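Local coordinates for protein migration inhibitory factor (Trichinella spiralis, PDB 1HFO) that belongs to the macrophage migration inhibitory factor family, small proteins that assemble as trimers of alpha/beta subunits, each containing beta-alpha-beta units, at residues L5-K10 against I41-Q46; D13-F18 against N84-I89; N28-P33 against L61-G66; N54-G59 against K91-I96. All blocks are in the same frame, centred on the assembly; numbering follows the deposited sequence.

Contact 1 of 4, residues L5-K10 against I41-Q46; sequences LNTNIK and INTDQQ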
loop_
_atom_site.group_PDB
_atom_site.type_symbol
_atom_site.label_atom_id
_atom_site.label_comp_id
_atom_site.label_asym_id
_atom_site.label_seq_id
_atom_site.Cartn_x
_atom_site.Cartn_y
_atom_site.Cartn_z
ATOM N N LEU A 5 1.056 -2.625 7.909
ATOM C CA LEU A 5 2.503 -2.517 8.094
ATOM C C LEU A 5 3.285 -3.520 7.268
ATOM O O LEU A 5 2.892 -4.683 7.115
ATOM C CB LEU A 5 2.835 -2.724 9.572
ATOM C CG LEU A 5 4.257 -2.452 10.061
ATOM C CD1 LEU A 5 4.483 -0.954 10.060
ATOM C CD2 LEU A 5 4.435 -3.008 11.495
ATOM N N ASN A 6 4.410 -3.056 6.736
ATOM C CA ASN A 6 5.298 -3.902 5.967
ATOM C C ASN A 6 6.605 -3.947 6.755
ATOM O O ASN A 6 7.108 -2.915 7.206
ATOM C CB ASN A 6 5.527 -3.311 4.579
ATOM C CG ASN A 6 4.233 -3.128 3.824
ATOM O OD1 ASN A 6 3.645 -2.040 3.817
ATOM N ND2 ASN A 6 3.757 -4.204 3.211
ATOM N N THR A 7 7.144 -5.144 6.917
ATOM C CA THR A 7 8.361 -5.296 7.706
ATOM C C THR A 7 9.261 -6.411 7.197
ATOM O O THR A 7 8.808 -7.339 6.523
ATOM C CB THR A 7 7.984 -5.577 9.184
ATOM O OG1 THR A 7 9.173 -5.702 9.976
ATOM C CG2 THR A 7 7.180 -6.863 9.291
ATOM N N ASN A 8 10.547 -6.322 7.541
ATOM C CA ASN A 8 11.500 -7.341 7.136
ATOM C C ASN A 8 11.683 -8.436 8.182
ATOM O O ASN A 8 12.348 -9.438 7.920
ATOM C CB ASN A 8 12.870 -6.717 6.808
ATOM C CG ASN A 8 13.302 -5.658 7.811
ATOM O OD1 ASN A 8 12.861 -5.645 8.961
ATOM N ND2 ASN A 8 14.203 -4.765 7.374
ATOM N N ILE A 9 11.083 -8.268 9.357
ATOM C CA ILE A 9 11.220 -9.295 10.384
ATOM C C ILE A 9 10.497 -10.568 9.974
ATOM O O ILE A 9 9.756 -10.592 8.992
ATOM C CB ILE A 9 10.684 -8.837 11.758
ATOM C CG1 ILE A 9 9.176 -8.616 11.693
ATOM C CG2 ILE A 9 11.408 -7.597 12.221
ATOM C CD1 ILE A 9 8.612 -8.145 12.992
ATOM N N LYS A 10 10.709 -11.630 10.739
ATOM C CA LYS A 10 10.109 -12.923 10.447
ATOM C C LYS A 10 8.692 -13.046 10.998
ATOM O O LYS A 10 8.365 -12.445 12.015
ATOM C CB LYS A 10 10.994 -14.033 11.023
ATOM C CG LYS A 10 12.407 -14.063 10.446
ATOM C CD LYS A 10 13.321 -14.994 11.243
ATOM C CE LYS A 10 12.855 -16.440 11.175
ATOM N NZ LYS A 10 12.832 -16.941 9.768
ATOM N N ILE A 41 -0.373 -7.095 8.774
ATOM C CA ILE A 41 1.086 -7.030 8.855
ATOM C C ILE A 41 1.634 -7.982 7.811
ATOM O O ILE A 41 1.250 -9.150 7.740
ATOM C CB ILE A 41 1.645 -7.394 10.250
ATOM C CG1 ILE A 41 3.159 -7.145 10.260
ATOM C CG2 ILE A 41 1.327 -8.850 10.581
ATOM C CD1 ILE A 41 3.776 -7.135 11.664
ATOM N N ASN A 42 2.511 -7.448 6.967
ATOM C CA ASN A 42 3.146 -8.189 5.891
ATOM C C ASN A 42 4.606 -8.330 6.321
ATOM O O ASN A 42 5.343 -7.345 6.364
ATOM C CB ASN A 42 3.036 -7.375 4.604
ATOM C CG ASN A 42 3.598 -8.095 3.408
ATOM O OD1 ASN A 42 3.799 -9.302 3.436
ATOM N ND2 ASN A 42 3.838 -7.350 2.330
ATOM N N THR A 43 4.999 -9.552 6.657
ATOM C CA THR A 43 6.353 -9.819 7.155
ATOM C C THR A 43 7.271 -10.464 6.137
ATOM O O THR A 43 6.857 -10.798 5.024
ATOM C CB THR A 43 6.301 -10.763 8.377
ATOM O OG1 THR A 43 5.587 -11.953 8.017
ATOM C CG2 THR A 43 5.607 -10.090 9.566
ATOM N N ASP A 44 8.523 -10.663 6.546
ATOM C CA ASP A 44 9.530 -11.296 5.703
ATOM C C ASP A 44 9.701 -10.581 4.370
ATOM O O ASP A 44 9.898 -11.206 3.329
ATOM C CB ASP A 44 9.155 -12.752 5.463
ATOM C CG ASP A 44 9.319 -13.602 6.708
ATOM O OD1 ASP A 44 10.476 -13.760 7.162
ATOM O OD2 ASP A 44 8.302 -14.104 7.230
ATOM N N GLN A 45 9.633 -9.263 4.422
ATOM C CA GLN A 45 9.760 -8.467 3.217
ATOM C C GLN A 45 11.196 -7.991 3.024
ATOM O O GLN A 45 11.977 -7.887 3.975
ATOM C CB GLN A 45 8.842 -7.250 3.283
ATOM C CG GLN A 45 7.358 -7.570 3.285
ATOM C CD GLN A 45 6.900 -8.267 2.031
ATOM O OE1 GLN A 45 6.847 -7.675 0.952
ATOM N NE2 GLN A 45 6.564 -9.533 2.165
ATOM N N GLN A 46 11.532 -7.721 1.772
ATOM C CA GLN A 46 12.842 -7.209 1.435
ATOM C C GLN A 46 12.653 -5.736 1.680
ATOM O O GLN A 46 11.956 -5.049 0.927
ATOM C CB GLN A 46 13.148 -7.484 -0.029
ATOM C CG GLN A 46 13.385 -8.951 -0.315
ATOM C CD GLN A 46 14.758 -9.396 0.166
ATOM O OE1 GLN A 46 15.769 -8.786 -0.187
ATOM N NE2 GLN A 46 14.802 -10.460 0.963
HETATM O O HOH W 1 13.452 -9.705 5.667
HETATM O O HOH W 2 11.096 -16.075 8.239
#
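Leu5 pairs with Ile41, and Asn6 with Asn42, where strands 2-7 and 38-42 run parallel as the two strands of a beta-alpha-beta unit connected by helix 18-30. The backbone of Asn42 straddles Asn6: Asn42 N donates to Leu5 O at 2.8 Å, and Asn42 O accepts from Thr7 N at 2.9 Å. On the face carrying Leu5 and Ile41 the two side chains run side by side in the same direction, with Leu5 CD2 4.2 Å from Ile41 CD1. Leu87 of helix 69-87 lies over both, so this face of the sheet is helix-covered.

Past the paired residues the chains stay joined. Gln45 N donates to Thr7 O, and Asp44 N makes a shorter bond, 2.7 Å, to Ile9 O. Thr7 points OG1 away from its backbone N (chi1 -179°), which leaves CG2 beside Thr43 CG2 at 3.6 Å. The hydroxyl itself accepts from Ile9 N at an almost straight 175°, forming an ST turn, and also bonds to Ala56 O. Gln45 NE2 reaches back to Thr43 O, approaching above the carbonyl plane, while OE1 meets His40 NE2 of the second subunit. At the outer end a water links Lys10 NZ, at a rather short distance, with Asp44 OD1; Asp44 OD2 accepts from the backbone N of Ala11.

Contact 2 of 4, residues D13-F18 against N84-I89; sequences DVPSDF and NTKLGI. Unlike the reference sequence in segment 84-89: Thr85 (reference Lys).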
loop_
_atom_site.group_PDB
_atom_site.type_symbol
_atom_site.label_atom_id
_atom_site.label_comp_id
_atom_site.label_asym_id
_atom_site.label_seq_id
_atom_site.Cartn_x
_atom_site.Cartn_y
_atom_site.Cartn_z
ATOM N N ASP A 13 8.186 -14.124 14.376
ATOM C CA ASP A 13 8.553 -13.150 15.392
ATOM C C ASP A 13 7.427 -12.171 15.704
ATOM O O ASP A 13 7.597 -11.219 16.469
ATOM C CB ASP A 13 9.836 -12.428 14.987
ATOM C CG ASP A 13 11.082 -13.279 15.244
ATOM O OD1 ASP A 13 10.972 -14.349 15.899
ATOM O OD2 ASP A 13 12.172 -12.883 14.806
ATOM N N VAL A 14 6.273 -12.404 15.092
ATOM C CA VAL A 14 5.081 -11.594 15.355
ATOM C C VAL A 14 4.345 -12.416 16.423
ATOM O O VAL A 14 3.951 -13.561 16.182
ATOM C CB VAL A 14 4.173 -11.460 14.105
ATOM C CG1 VAL A 14 2.920 -10.658 14.461
ATOM C CG2 VAL A 14 4.920 -10.757 12.985
ATOM N N PRO A 15 4.173 -11.848 17.611
ATOM C CA PRO A 15 3.483 -12.594 18.671
ATOM C C PRO A 15 2.025 -12.917 18.339
ATOM O O PRO A 15 1.399 -12.241 17.523
ATOM C CB PRO A 15 3.620 -11.674 19.875
ATOM C CG PRO A 15 3.608 -10.310 19.242
ATOM C CD PRO A 15 4.509 -10.486 18.048
ATOM N N SER A 16 1.493 -13.953 18.993
ATOM C CA SER A 16 0.118 -14.389 18.787
ATOM C C SER A 16 -0.905 -13.301 19.140
ATOM O O SER A 16 -2.014 -13.312 18.608
ATOM C CB SER A 16 -0.153 -15.640 19.624
ATOM O OG SER A 16 -0.053 -15.337 20.998
ATOM N N ASP A 17 -0.546 -12.381 20.038
ATOM C CA ASP A 17 -1.461 -11.300 20.414
ATOM C C ASP A 17 -1.172 -9.988 19.700
ATOM O O ASP A 17 -1.549 -8.918 20.176
ATOM C CB ASP A 17 -1.433 -11.035 21.917
ATOM C CG ASP A 17 -0.039 -10.755 22.445
ATOM O OD1 ASP A 17 0.910 -10.620 21.646
ATOM O OD2 ASP A 17 0.106 -10.657 23.677
ATOM N N PHE A 18 -0.505 -10.056 18.558
ATOM C CA PHE A 18 -0.221 -8.813 17.847
ATOM C C PHE A 18 -1.489 -8.183 17.247
ATOM O O PHE A 18 -1.731 -6.992 17.417
ATOM C CB PHE A 18 0.786 -9.056 16.725
ATOM C CG PHE A 18 1.090 -7.822 15.935
ATOM C CD1 PHE A 18 1.868 -6.811 16.487
ATOM C CD2 PHE A 18 0.528 -7.631 14.681
ATOM C CE1 PHE A 18 2.082 -5.614 15.817
ATOM C CE2 PHE A 18 0.734 -6.414 13.982
ATOM C CZ PHE A 18 1.510 -5.410 14.556
ATOM N N ASN A 84 7.382 -1.183 18.776
ATOM C CA ASN A 84 8.712 -1.477 19.303
ATOM C C ASN A 84 8.589 -2.607 20.339
ATOM O O ASN A 84 9.381 -3.543 20.356
ATOM C CB ASN A 84 9.286 -0.214 19.957
ATOM C CG ASN A 84 10.610 -0.461 20.643
ATOM O OD1 ASN A 84 10.794 -0.089 21.803
ATOM N ND2 ASN A 84 11.539 -1.087 19.933
ATOM N N THR A 85 7.566 -2.528 21.182
ATOM C CA THR A 85 7.356 -3.549 22.206
ATOM C C THR A 85 6.985 -4.932 21.671
ATOM O O THR A 85 7.482 -5.946 22.159
ATOM C CB THR A 85 6.268 -3.096 23.199
ATOM O OG1 THR A 85 6.697 -1.897 23.858
ATOM C CG2 THR A 85 5.988 -4.185 24.239
ATOM N N LYS A 86 6.117 -4.984 20.661
ATOM C CA LYS A 86 5.666 -6.260 20.111
ATOM C C LYS A 86 6.537 -6.907 19.047
ATOM O O LYS A 86 6.598 -8.137 18.945
ATOM C CB LYS A 86 4.252 -6.108 19.541
ATOM C CG LYS A 86 3.204 -5.705 20.549
ATOM C CD LYS A 86 3.003 -6.764 21.636
ATOM C CE LYS A 86 1.991 -6.269 22.660
ATOM N NZ LYS A 86 1.807 -7.266 23.766
ATOM N N LEU A 87 7.196 -6.084 18.237
ATOM C CA LEU A 87 8.030 -6.595 17.164
ATOM C C LEU A 87 9.517 -6.377 17.409
ATOM O O LEU A 87 10.349 -6.950 16.703
ATOM C CB LEU A 87 7.624 -5.932 15.852
ATOM C CG LEU A 87 6.105 -5.919 15.629
ATOM C CD1 LEU A 87 5.816 -5.320 14.272
ATOM C CD2 LEU A 87 5.533 -7.328 15.715
ATOM N N GLY A 88 9.833 -5.538 18.387
ATOM C CA GLY A 88 11.222 -5.271 18.719
ATOM C C GLY A 88 11.950 -4.367 17.741
ATOM O O GLY A 88 13.175 -4.242 17.800
ATOM N N ILE A 89 11.203 -3.715 16.857
ATOM C CA ILE A 89 11.819 -2.829 15.865
ATOM C C ILE A 89 12.125 -1.453 16.451
ATOM O O ILE A 89 11.291 -0.854 17.129
ATOM C CB ILE A 89 10.893 -2.630 14.633
ATOM C CG1 ILE A 89 10.498 -3.978 14.028
ATOM C CG2 ILE A 89 11.617 -1.803 13.571
ATOM C CD1 ILE A 89 9.512 -3.847 12.847
HETATM O O HOH W 3 8.855 -9.578 19.021
HETATM O O HOH W 4 3.557 -9.747 22.912
#
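Phe18 turns CG opposite its backbone N (chi1 178°), while Leu87 keeps CG beside its own (chi1 -47°), and the two side chains cross at about a right angle. As a result Leu87 CD2 comes to 3.8 Å from Phe18 CD1, oblique to the ring, and Leu87 CG lies 4.0 Å from Phe18 CE1. Lys86 meets the same ring differently: its CB lies at the edge, in the ring plane, near CD1. The same methyl CD2 of Leu87 also touches Pro15 CD and, more distantly, Val14 CG1.

Pro15 presents its ring to the helix end, CD standing 3.3 Å from Lys86 O. Lys86 O accepts a hydrogen bond from a water at 2.7 Å, and the water also donates to Asp13 O, a longer link. The lysine chain carries Lys86 NZ to 3.8 Å from Asp17 OD2, a long salt bridge. A second water donates to Asp17 OD1 and accepts from Lys86 NZ, supplementing it.

The geometry is that of a loop packed on a helix C-terminus: a type I turn from Pro15 to Phe18 leads into helix 18-30, with Asp17 at its N-cap position although its side chain makes no capping bond, while helix 69-87 ends at Leu87, and Gly88 just after it leaves helical angles with positive phi.

Contact 3 of 4, residues N28-P33 against L61-G66; sequences NILSKP and LMSIGG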
loop_
_atom_site.group_PDB
_atom_site.type_symbol
_atom_site.label_atom_id
_atom_site.label_comp_id
_atom_site.label_asym_id
_atom_site.label_seq_id
_atom_site.Cartn_x
_atom_site.Cartn_y
_atom_site.Cartn_z
ATOM N N ASN A 28 -9.091 2.208 20.237
ATOM C CA ASN A 28 -9.092 3.082 21.381
ATOM C C ASN A 28 -8.526 4.477 21.031
ATOM O O ASN A 28 -9.123 5.482 21.417
ATOM C CB ASN A 28 -8.353 2.406 22.563
ATOM C CG ASN A 28 -9.048 1.092 23.037
ATOM O OD1 ASN A 28 -10.281 0.992 23.050
ATOM N ND2 ASN A 28 -8.247 0.097 23.447
ATOM N N ILE A 29 -7.426 4.579 20.275
ATOM C CA ILE A 29 -6.900 5.914 19.961
ATOM C C ILE A 29 -7.732 6.736 18.976
ATOM O O ILE A 29 -7.714 7.964 19.027
ATOM C CB ILE A 29 -5.439 5.899 19.424
ATOM C CG1 ILE A 29 -5.384 5.264 18.039
ATOM C CG2 ILE A 29 -4.527 5.171 20.396
ATOM C CD1 ILE A 29 -4.020 5.353 17.381
ATOM N N LEU A 30 -8.439 6.071 18.064
ATOM C CA LEU A 30 -9.270 6.783 17.096
ATOM C C LEU A 30 -10.715 6.843 17.580
ATOM O O LEU A 30 -11.545 7.502 16.973
ATOM C CB LEU A 30 -9.220 6.093 15.729
ATOM C CG LEU A 30 -7.859 6.056 15.045
ATOM C CD1 LEU A 30 -7.930 5.180 13.813
ATOM C CD2 LEU A 30 -7.436 7.482 14.681
ATOM N N SER A 31 -11.004 6.169 18.688
ATOM C CA SER A 31 -12.360 6.144 19.241
ATOM C C SER A 31 -13.366 5.548 18.262
ATOM O O SER A 31 -14.457 6.094 18.051
ATOM C CB SER A 31 -12.800 7.553 19.660
ATOM O OG SER A 31 -12.058 7.990 20.791
ATOM N N LYS A 32 -12.985 4.426 17.652
ATOM C CA LYS A 32 -13.859 3.724 16.719
ATOM C C LYS A 32 -14.156 2.331 17.267
ATOM O O LYS A 32 -13.372 1.782 18.032
ATOM C CB LYS A 32 -13.206 3.587 15.337
ATOM C CG LYS A 32 -13.078 4.908 14.587
ATOM C CD LYS A 32 -14.434 5.567 14.446
ATOM C CE LYS A 32 -14.336 6.868 13.662
ATOM N NZ LYS A 32 -14.046 6.613 12.229
ATOM N N PRO A 33 -15.287 1.743 16.871
ATOM C CA PRO A 33 -15.604 0.405 17.374
ATOM C C PRO A 33 -14.635 -0.612 16.803
ATOM O O PRO A 33 -14.221 -0.512 15.646
ATOM C CB PRO A 33 -17.039 0.165 16.879
ATOM C CG PRO A 33 -17.567 1.552 16.594
ATOM C CD PRO A 33 -16.373 2.259 16.020
ATOM N N LEU A 61 -1.782 4.340 8.691
ATOM C CA LEU A 61 -2.949 4.247 9.557
ATOM C C LEU A 61 -3.972 5.173 8.909
ATOM O O LEU A 61 -3.777 6.388 8.875
ATOM C CB LEU A 61 -2.652 4.732 10.983
ATOM C CG LEU A 61 -3.929 4.793 11.826
ATOM C CD1 LEU A 61 -4.360 3.362 12.082
ATOM C CD2 LEU A 61 -3.725 5.538 13.133
ATOM N N MET A 62 -5.057 4.617 8.366
ATOM C CA MET A 62 -6.065 5.465 7.742
ATOM C C MET A 62 -7.396 5.322 8.468
ATOM O O MET A 62 -7.725 4.253 8.983
ATOM C CB MET A 62 -6.226 5.119 6.260
ATOM C CG MET A 62 -6.540 3.685 5.969
ATOM S SD MET A 62 -6.584 3.416 4.160
ATOM C CE MET A 62 -5.119 2.438 3.905
ATOM N N SER A 63 -8.150 6.412 8.517
ATOM C CA SER A 63 -9.441 6.406 9.199
ATOM C C SER A 63 -10.294 7.595 8.813
ATOM O O SER A 63 -9.772 8.665 8.476
ATOM C CB SER A 63 -9.207 6.419 10.718
ATOM O OG SER A 63 -10.424 6.432 11.428
ATOM N N ILE A 64 -11.613 7.429 8.865
ATOM C CA ILE A 64 -12.490 8.541 8.550
ATOM C C ILE A 64 -12.620 9.312 9.865
ATOM O O ILE A 64 -13.378 8.929 10.750
ATOM C CB ILE A 64 -13.884 8.054 8.072
ATOM C CG1 ILE A 64 -13.711 7.221 6.794
ATOM C CG2 ILE A 64 -14.796 9.229 7.908
ATOM C CD1 ILE A 64 -14.909 6.319 6.444
ATOM N N GLY A 65 -11.836 10.374 9.997
ATOM C CA GLY A 65 -11.863 11.154 11.219
ATOM C C GLY A 65 -10.904 10.619 12.272
ATOM O O GLY A 65 -10.405 9.492 12.190
ATOM N N GLY A 66 -10.635 11.439 13.276
ATOM C CA GLY A 66 -9.731 11.023 14.332
ATOM C C GLY A 66 -8.278 11.253 13.987
ATOM O O GLY A 66 -7.407 11.182 14.857
#
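Leu30 and Lys32 lie on either side of Ser31, the C-prime residue of the Schellman motif that ends helix 18-30, and both side chains reach across to the end of strand 57-63 and the glycine turn after it. The positive phi of Ser31 turns the chain so that Leu30 and Lys32 both project toward the other segment.

The two methyls of Leu30 divide the work. CD1 meets Ser63 CB at 3.6 Å, and it also approaches Leu61 CD2 at 4.3 Å. CD2 instead lies against the backbone of Gly66, 3.7 Å from its O, a close approach made where the glycine has no side chain. The oxygen also receives a bond from His75 NE2 of helix 69-87. Ile29 adds an apolar touch from one residue earlier, CD1 on Leu61 CD2, and also packs on His75, Lys78 and Leu79 of helix 69-87. Pro1 packs on Leu30 and Ser63, placing the N-terminus beside this junction.

Lys32 bends at chi2 (-56°) and again at chi4, carrying NZ to Ile64 O at 2.8 Å; the donor stands 29° out of the carbonyl plane. Ser63 turns OG opposite its backbone N (chi1 179°) and donates to Gly65 O at 3.2 Å, in the carbonyl plane. Lys32 NZ stays 3.7 Å from Ser63 OG.

Chemically, then, the polar part of the contact pairs a lysine ammonium with a neutral backbone carbonyl. The ammonium would be expected to polarise that carbonyl, while the serine bond ties the turn back on itself and the leucine methyls supply the apolar packing.

Contact 4 of 4, residues N54-G59 against K91-I96; sequences NPAAFG and KNRMYI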
loop_
_atom_site.group_PDB
_atom_site.type_symbol
_atom_site.label_atom_id
_atom_site.label_comp_id
_atom_site.label_asym_id
_atom_site.label_seq_id
_atom_site.Cartn_x
_atom_site.Cartn_y
_atom_site.Cartn_z
ATOM N N ASN A 54 18.474 -4.208 8.534
ATOM C CA ASN A 54 18.157 -4.588 9.908
ATOM C C ASN A 54 16.676 -4.313 10.141
ATOM O O ASN A 54 16.079 -3.520 9.419
ATOM C CB ASN A 54 18.999 -3.794 10.907
ATOM C CG ASN A 54 20.447 -4.260 10.941
ATOM O OD1 ASN A 54 20.724 -5.443 10.761
ATOM N ND2 ASN A 54 21.370 -3.337 11.188
ATOM N N PRO A 55 16.071 -4.963 11.154
ATOM C CA PRO A 55 14.653 -4.774 11.467
ATOM C C PRO A 55 14.144 -3.342 11.285
ATOM O O PRO A 55 14.643 -2.396 11.899
ATOM C CB PRO A 55 14.560 -5.251 12.914
ATOM C CG PRO A 55 15.511 -6.407 12.909
ATOM C CD PRO A 55 16.703 -5.865 12.139
ATOM N N ALA A 56 13.111 -3.212 10.456
ATOM C CA ALA A 56 12.498 -1.933 10.134
ATOM C C ALA A 56 11.096 -2.216 9.616
ATOM O O ALA A 56 10.757 -3.366 9.350
ATOM C CB ALA A 56 13.300 -1.231 9.041
ATOM N N ALA A 57 10.318 -1.150 9.439
ATOM C CA ALA A 57 8.958 -1.251 8.910
ATOM C C ALA A 57 8.419 0.117 8.512
ATOM O O ALA A 57 8.918 1.146 8.944
ATOM C CB ALA A 57 8.027 -1.888 9.961
ATOM N N PHE A 58 7.393 0.125 7.665
ATOM C CA PHE A 58 6.755 1.375 7.295
ATOM C C PHE A 58 5.318 0.936 7.085
ATOM O O PHE A 58 5.065 -0.209 6.678
ATOM C CB PHE A 58 7.358 1.965 6.008
ATOM C CG PHE A 58 7.010 1.206 4.759
ATOM C CD1 PHE A 58 5.877 1.543 4.024
ATOM C CD2 PHE A 58 7.828 0.188 4.291
ATOM C CE1 PHE A 58 5.570 0.875 2.835
ATOM C CE2 PHE A 58 7.529 -0.490 3.097
ATOM C CZ PHE A 58 6.399 -0.142 2.373
ATOM N N GLY A 59 4.395 1.828 7.400
ATOM C CA GLY A 59 2.999 1.471 7.240
ATOM C C GLY A 59 2.114 2.680 7.179
ATOM O O GLY A 59 2.579 3.817 7.147
ATOM N N LYS A 91 12.451 2.421 17.050
ATOM C CA LYS A 91 11.561 3.508 16.668
ATOM C C LYS A 91 12.090 4.406 15.554
ATOM O O LYS A 91 11.304 5.039 14.849
ATOM C CB LYS A 91 11.213 4.350 17.889
ATOM C CG LYS A 91 10.544 3.554 18.986
ATOM C CD LYS A 91 10.119 4.448 20.120
ATOM C CE LYS A 91 9.420 3.648 21.210
ATOM N NZ LYS A 91 9.088 4.538 22.351
ATOM N N ASN A 92 13.411 4.480 15.392
ATOM C CA ASN A 92 13.962 5.301 14.319
ATOM C C ASN A 92 14.085 4.529 13.014
ATOM O O ASN A 92 14.681 5.026 12.056
ATOM C CB ASN A 92 15.334 5.898 14.695
ATOM C CG ASN A 92 16.366 4.852 15.106
ATOM O OD1 ASN A 92 16.239 3.659 14.824
ATOM N ND2 ASN A 92 17.420 5.318 15.771
ATOM N N ARG A 93 13.521 3.319 12.976
ATOM C CA ARG A 93 13.547 2.498 11.777
ATOM C C ARG A 93 12.133 2.141 11.341
ATOM O O ARG A 93 11.906 1.088 10.772
ATOM C CB ARG A 93 14.358 1.227 11.988
ATOM C CG ARG A 93 15.855 1.512 12.147
ATOM C CD ARG A 93 16.646 0.235 12.290
ATOM N NE ARG A 93 16.718 -0.541 11.060
ATOM C CZ ARG A 93 17.349 -0.147 9.957
ATOM N NH1 ARG A 93 17.973 1.031 9.928
ATOM N NH2 ARG A 93 17.362 -0.935 8.887
ATOM N N MET A 94 11.204 3.045 11.626
ATOM C CA MET A 94 9.803 2.858 11.239
ATOM C C MET A 94 9.142 4.164 10.828
ATOM O O MET A 94 9.361 5.215 11.431
ATOM C CB MET A 94 8.994 2.254 12.390
ATOM C CG MET A 94 9.350 0.834 12.727
ATOM S SD MET A 94 8.179 0.173 13.934
ATOM C CE MET A 94 8.646 1.056 15.382
ATOM N N TYR A 95 8.321 4.092 9.781
ATOM C CA TYR A 95 7.577 5.253 9.331
ATOM C C TYR A 95 6.110 4.867 9.334
ATOM O O TYR A 95 5.772 3.742 8.977
ATOM C CB TYR A 95 7.913 5.623 7.889
ATOM C CG TYR A 95 9.167 6.422 7.694
ATOM C CD1 TYR A 95 9.380 7.608 8.394
ATOM C CD2 TYR A 95 10.111 6.026 6.756
ATOM C CE1 TYR A 95 10.524 8.385 8.152
ATOM C CE2 TYR A 95 11.251 6.793 6.506
ATOM C CZ TYR A 95 11.449 7.964 7.205
ATOM O OH TYR A 95 12.583 8.714 6.951
ATOM N N ILE A 96 5.261 5.807 9.717
ATOM C CA ILE A 96 3.824 5.580 9.669
ATOM C C ILE A 96 3.170 6.783 8.988
ATOM O O ILE A 96 3.341 7.923 9.419
ATOM C CB ILE A 96 3.194 5.404 11.073
ATOM C CG1 ILE A 96 3.761 4.152 11.746
ATOM C CG2 ILE A 96 1.651 5.318 10.933
ATOM C CD1 ILE A 96 3.686 2.880 10.913
#
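Arg93 runs its side chain back along residues 54-56, and most of its atoms approach that backbone. Arg93 CB sits 3.6 Å from Pro55 O, with Ala56 CB a little farther off. CG follows and passes Pro55 O more loosely, while Arg93 CD closes on Pro55 O at 3.3 Å. A bend at chi3 (71°) then sets the guanidinium with its edge toward two successive carbonyls. Arg93 NE donates to Pro55 O at 2.9 Å and more weakly to Asn54 O. Arg93 NH2 donates to Asn54 O at 2.9 Å, with a fairly straight angle of 166° at the hydrogen. Both oxygens lie in the guanidinium plane, although each donor stands above the plane of the carbonyl it meets and so is not on a lone pair. NH1 is bonded to Phe49 O, so the tip is held from a second direction.

Beyond this clamp, strands 57-63 and 94-100 run parallel, their short segments 1° apart in direction, as the two strands of a beta-alpha-beta unit whose helix is 69-87. Ala57 N donates to Arg93 O, Tyr95 N to Ala57 O at 3.1 Å, and Gly59 N to Tyr95 O at 2.8 Å. Ile96 CD1 lies 3.7 Å from Gly59 N, over backbone that has no side chain. On the face of Phe58 and Tyr95, Phe58 CB and Tyr95 CB touch, 4.2 Å apart. Both rings meet the second subunit, where Tyr95 OH bonds to Tyr36 O.

The arginine's cross-contact partners are thus carbonyl oxygens rather than carboxylates; their dipoles would be expected to stabilise its positive charge, and the paired bonds should limit rotation of the guanidinium.

In the fold
Contacts 1 and 4 lie on one four-stranded mixed sheet, pairing its outer strands, 38-42 and 94-100, with inner strands 2-7 and 57-63. Their centres are 10 Å apart; both touch the second subunit, and contact 1 the third as well, so this end of the sheet probably serves both fold and trimer. Contact 2 sets the end of helix 69-87 against the loop before helix 18-30, touching contacts 1 and 4, its centre 12 and 13 Å from theirs. The centre of contact 3 is 21 to 24 Å from the others, across the chain's centre, yet it shares strand 57-63 with contact 4 and just touches it. Along the chain, contact 1 closes before contact 4 opens, contacts 2 and 3 each cross both, and contact 3 lies inside the loop contact 2 closes.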